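Local coordinates for protein argininosuccinate lyase (Chelativorans sp., PDB 6RXA) that is an EDDS lyase, a carbon-nitrogen lyase of the aspartase/fumarase superfamily, and probably also cleaves argininosuccinate into fumarate and arginine, at residues R110-R121 against R192-A202. The protein carries 2 engineered substitutions. Sequence-based numbering, arbitrary orientation. Where two conformers were deposited one is given.
Sequences RSRNDLANAGKR and RINLCPLGAAA. With FMT (formic acid), chain B; FMT (formic acid), chain D; FMT (formic acid), chain C.
Arg121 reaches across to the C-terminal end of helix 168-193, at Arg192 and Ile193. Its CB and CG pass Ile193 O, each at 3.8 Å; CD touches Leu195 O and slides past Pro197 CD. NE is held by Asn117 OD1, one turn back. With the chain extended from CG to NE (chi2 169°, chi3 175°), NH1 arrives between two backbone carbonyls at the helix's last turn: Arg192 O, met on a lone pair at 2.9 Å, and Ile193 O, approached from above the carbonyl plane at 3.0 Å. NH2 donates to a water that also binds Arg192 O, so all three nitrogens have partners in the guanidinium plane, fixing its rotation. A methionine in its place would probably lose the NH1 bonds to both carbonyls and leave Asn117 OD1 without the NE donor. Ala118 CB rests on Leu198 CG (3.7 Å) and Pro197 CG. At the other end Asp114 closes a capping box with Ser111, OD1 taking Ser111 N, while OD2 receives Gly199 N at 3.0 Å and, weakly, Ala201 N, pinning the type II turn 197-200. Asn113 ND2 donates almost straight (173°) to Ala202 O. Ser111, Arg112 and Asn113, known to bind succinate and fumarate, here hold formates, and Ser281 of a neighbouring subunit, its OG hydrogen-bonded to Arg112 N, belongs to the same site: a helix N-terminus serving the intersubunit active site of the aspartase/fumarase superfamily.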
loop_
_atom_site.group_PDB
_atom_site.type_symbol
_atom_site.label_atom_id
_atom_site.label_comp_id
_atom_site.label_asym_id
_atom_site.label_seq_id
_atom_site.Cartn_x
_atom_site.Cartn_y
_atom_site.Cartn_z
ATOM N N ARG A 110 25.717 -2.219 26.852
ATOM C CA ARG A 110 25.192 -2.314 25.495
ATOM C C ARG A 110 24.132 -3.402 25.437
ATOM O O ARG A 110 23.983 -4.211 26.355
ATOM C CB ARG A 110 26.348 -2.632 24.525
ATOM C CG ARG A 110 26.026 -2.555 23.066
ATOM C CD ARG A 110 27.288 -2.799 22.250
ATOM N NE ARG A 110 27.829 -4.144 22.404
ATOM C CZ ARG A 110 28.724 -4.660 21.567
ATOM N NH1 ARG A 110 29.139 -3.938 20.539
ATOM N NH2 ARG A 110 29.179 -5.892 21.733
ATOM N N SER A 111 23.381 -3.407 24.338
ATOM C CA SER A 111 22.346 -4.393 24.087
ATOM C C SER A 111 22.392 -4.779 22.622
ATOM O O SER A 111 22.936 -4.053 21.786
ATOM C CB SER A 111 20.974 -3.777 24.426
ATOM O OG SER A 111 19.861 -4.548 24.001
ATOM N N ARG A 112 21.759 -5.904 22.289
ATOM C CA ARG A 112 21.468 -6.133 20.879
ATOM C C ARG A 112 20.578 -5.032 20.298
ATOM O O ARG A 112 20.608 -4.798 19.082
ATOM C CB ARG A 112 20.820 -7.503 20.660
ATOM C CG ARG A 112 21.807 -8.670 20.790
ATOM C CD ARG A 112 21.139 -10.020 20.512
ATOM N NE ARG A 112 20.048 -10.294 21.449
ATOM C CZ ARG A 112 19.288 -11.385 21.431
ATOM N NH1 ARG A 112 19.485 -12.321 20.521
ATOM N NH2 ARG A 112 18.319 -11.534 22.323
ATOM N N ASN A 113 19.798 -4.333 21.134
ATOM C CA ASN A 113 18.825 -3.376 20.620
ATOM C C ASN A 113 19.496 -2.131 20.055
ATOM O O ASN A 113 19.146 -1.686 18.954
ATOM C CB ASN A 113 17.811 -2.995 21.703
ATOM C CG ASN A 113 16.989 -4.180 22.176
ATOM O OD1 ASN A 113 16.948 -5.231 21.529
ATOM N ND2 ASN A 113 16.331 -4.020 23.317
ATOM N N ASP A 114 20.434 -1.523 20.803
ATOM C CA ASP A 114 21.124 -0.351 20.260
ATOM C C ASP A 114 22.146 -0.741 19.199
ATOM O O ASP A 114 22.313 -0.013 18.212
ATOM C CB ASP A 114 21.645 0.593 21.350
ATOM C CG ASP A 114 22.695 0.003 22.256
ATOM O OD1 ASP A 114 22.797 -1.232 22.403
ATOM O OD2 ASP A 114 23.405 0.834 22.887
ATOM N N LEU A 115 22.783 -1.904 19.355
ATOM C CA LEU A 115 23.659 -2.435 18.315
ATOM C C LEU A 115 22.912 -2.579 16.993
ATOM O O LEU A 115 23.394 -2.137 15.939
ATOM C CB LEU A 115 24.213 -3.798 18.751
ATOM C CG LEU A 115 24.910 -4.631 17.670
ATOM C CD1 LEU A 115 26.215 -3.976 17.242
ATOM C CD2 LEU A 115 25.174 -6.048 18.167
ATOM N N ALA A 116 21.739 -3.212 17.029
ATOM C CA ALA A 116 20.973 -3.452 15.810
ATOM C C ALA A 116 20.569 -2.142 15.151
ATOM O O ALA A 116 20.702 -1.988 13.935
ATOM C CB ALA A 116 19.739 -4.303 16.117
ATOM N N ASN A 117 20.060 -1.190 15.938
ATOM C CA ASN A 117 19.619 0.078 15.362
ATOM C C ASN A 117 20.799 0.805 14.729
ATOM O O ASN A 117 20.684 1.340 13.616
ATOM C CB ASN A 117 18.960 0.942 16.445
ATOM C CG ASN A 117 18.079 2.058 15.878
ATOM O OD1 ASN A 117 18.560 3.141 15.530
ATOM N ND2 ASN A 117 16.768 1.820 15.848
ATOM N N ALA A 118 21.949 0.808 15.411
ATOM C CA ALA A 118 23.136 1.491 14.899
ATOM C C ALA A 118 23.687 0.814 13.650
ATOM O O ALA A 118 24.066 1.498 12.687
ATOM C CB ALA A 118 24.221 1.561 15.978
ATOM N N GLY A 119 23.777 -0.519 13.647
ATOM C CA GLY A 119 24.305 -1.202 12.477
ATOM C C GLY A 119 23.437 -0.996 11.250
ATOM O O GLY A 119 23.943 -0.807 10.141
ATOM N N LYS A 120 22.117 -1.049 11.430
ATOM C CA LYS A 120 21.200 -0.781 10.320
ATOM C C LYS A 120 21.392 0.631 9.790
ATOM O O LYS A 120 21.399 0.855 8.573
ATOM C CB LYS A 120 19.744 -0.969 10.759
ATOM C CG LYS A 120 18.663 -0.682 9.667
ATOM C CD LYS A 120 18.565 -1.840 8.656
ATOM C CE LYS A 120 17.675 -1.550 7.448
ATOM N NZ LYS A 120 16.239 -1.484 7.818
ATOM N N ARG A 121 21.580 1.600 10.692
ATOM C CA ARG A 121 21.825 2.974 10.267
ATOM C C ARG A 121 23.127 3.091 9.475
ATOM O O ARG A 121 23.189 3.820 8.478
ATOM C CB ARG A 121 21.853 3.911 11.478
ATOM C CG ARG A 121 20.493 4.254 12.078
ATOM C CD ARG A 121 20.689 4.961 13.425
ATOM N NE ARG A 121 19.414 5.410 13.977
ATOM C CZ ARG A 121 18.812 6.546 13.635
ATOM N NH1 ARG A 121 19.374 7.361 12.757
ATOM N NH2 ARG A 121 17.650 6.856 14.184
ATOM N N ARG A 192 19.081 12.650 9.251
ATOM C CA ARG A 192 18.379 11.865 10.262
ATOM C C ARG A 192 18.936 10.447 10.380
ATOM O O ARG A 192 18.919 9.879 11.478
ATOM C CB ARG A 192 16.873 11.849 9.995
ATOM C CG ARG A 192 16.167 13.125 10.460
ATOM C CD ARG A 192 14.651 13.110 10.170
ATOM N NE ARG A 192 14.325 13.276 8.759
ATOM C CZ ARG A 192 14.268 14.454 8.140
ATOM N NH1 ARG A 192 14.525 15.573 8.808
ATOM N NH2 ARG A 192 13.960 14.516 6.860
ATOM N N ILE A 193 19.413 9.854 9.278
ATOM C CA ILE A 193 20.025 8.526 9.347
ATOM C C ILE A 193 21.339 8.589 10.109
ATOM O O ILE A 193 21.663 7.685 10.887
ATOM C CB ILE A 193 20.227 7.951 7.932
ATOM C CG1 ILE A 193 18.892 7.511 7.339
ATOM C CG2 ILE A 193 21.191 6.763 7.957
ATOM C CD1 ILE A 193 18.964 6.931 5.968
ATOM N N ASN A 194 22.107 9.653 9.906
ATOM C CA ASN A 194 23.473 9.728 10.421
ATOM C C ASN A 194 23.527 10.274 11.845
ATOM O O ASN A 194 24.285 11.194 12.165
ATOM C CB ASN A 194 24.350 10.545 9.487
ATOM C CG ASN A 194 25.818 10.294 9.743
ATOM O OD1 ASN A 194 26.178 9.243 10.269
ATOM N ND2 ASN A 194 26.664 11.243 9.376
ATOM N N LEU A 195 22.733 9.658 12.710
ATOM C CA LEU A 195 22.685 9.934 14.141
ATOM C C LEU A 195 22.884 8.620 14.882
ATOM O O LEU A 195 22.323 7.594 14.496
ATOM C CB LEU A 195 21.320 10.524 14.511
ATOM C CG LEU A 195 20.969 11.857 13.862
ATOM C CD1 LEU A 195 19.532 12.226 14.186
ATOM C CD2 LEU A 195 21.909 12.937 14.346
ATOM N N CYS A 196 23.695 8.649 15.943
ATOM C CA CYS A 196 24.113 7.423 16.612
ATOM C C CYS A 196 23.215 7.097 17.805
ATOM O O CYS A 196 23.119 7.924 18.729
ATOM C CB CYS A 196 25.543 7.570 17.092
ATOM S SG CYS A 196 26.202 6.020 17.711
ATOM N N PRO A 197 22.593 5.926 17.850
ATOM C CA PRO A 197 21.774 5.538 19.014
ATOM C C PRO A 197 22.530 4.745 20.069
ATOM O O PRO A 197 21.940 4.389 21.094
ATOM C CB PRO A 197 20.692 4.660 18.378
ATOM C CG PRO A 197 21.452 3.933 17.286
ATOM C CD PRO A 197 22.444 4.957 16.741
ATOM N N LEU A 198 23.809 4.455 19.857
ATOM C CA LEU A 198 24.561 3.673 20.826
ATOM C C LEU A 198 24.651 4.405 22.158
ATOM O O LEU A 198 24.841 5.622 22.215
ATOM C CB LEU A 198 25.951 3.380 20.274
ATOM C CG LEU A 198 25.878 2.360 19.140
ATOM C CD1 LEU A 198 27.169 2.364 18.349
ATOM C CD2 LEU A 198 25.570 0.956 19.667
ATOM N N GLY A 199 24.517 3.641 23.238
ATOM C CA GLY A 199 24.400 4.181 24.577
ATOM C C GLY A 199 22.994 4.090 25.116
ATOM O O GLY A 199 22.797 4.208 26.337
ATOM N N ALA A 200 22.009 3.879 24.243
ATOM C CA ALA A 200 20.658 3.587 24.697
ATOM C C ALA A 200 20.565 2.214 25.346
ATOM O O ALA A 200 19.630 1.957 26.115
ATOM C CB ALA A 200 19.695 3.646 23.511
ATOM N N ALA A 201 21.513 1.329 25.054
ATOM C CA ALA A 201 21.514 -0.038 25.586
ATOM C C ALA A 201 20.162 -0.684 25.274
ATOM O O ALA A 201 19.748 -0.681 24.108
ATOM C CB ALA A 201 21.959 -0.053 27.041
ATOM N N ALA A 202 19.458 -1.245 26.266
ATOM C CA ALA A 202 18.215 -1.950 25.985
ATOM C C ALA A 202 17.116 -1.009 25.519
ATOM O O ALA A 202 16.266 -1.406 24.712
ATOM C CB ALA A 202 17.750 -2.685 27.240
HETATM C C FMT B . 18.402 -7.387 23.850
HETATM O O1 FMT B . 18.450 -6.839 24.942
HETATM O O2 FMT B . 18.206 -8.594 23.765
HETATM C C FMT D . 16.689 -14.646 20.021
HETATM O O1 FMT D . 17.427 -14.232 20.919
HETATM O O2 FMT D . 16.741 -14.201 18.871
HETATM C C FMT C . 14.924 -7.144 24.660
HETATM O O1 FMT C . 14.413 -7.848 25.544
HETATM O O2 FMT C . 14.552 -5.982 24.418
HETATM O O HOH W 1 16.724 9.471 13.239
#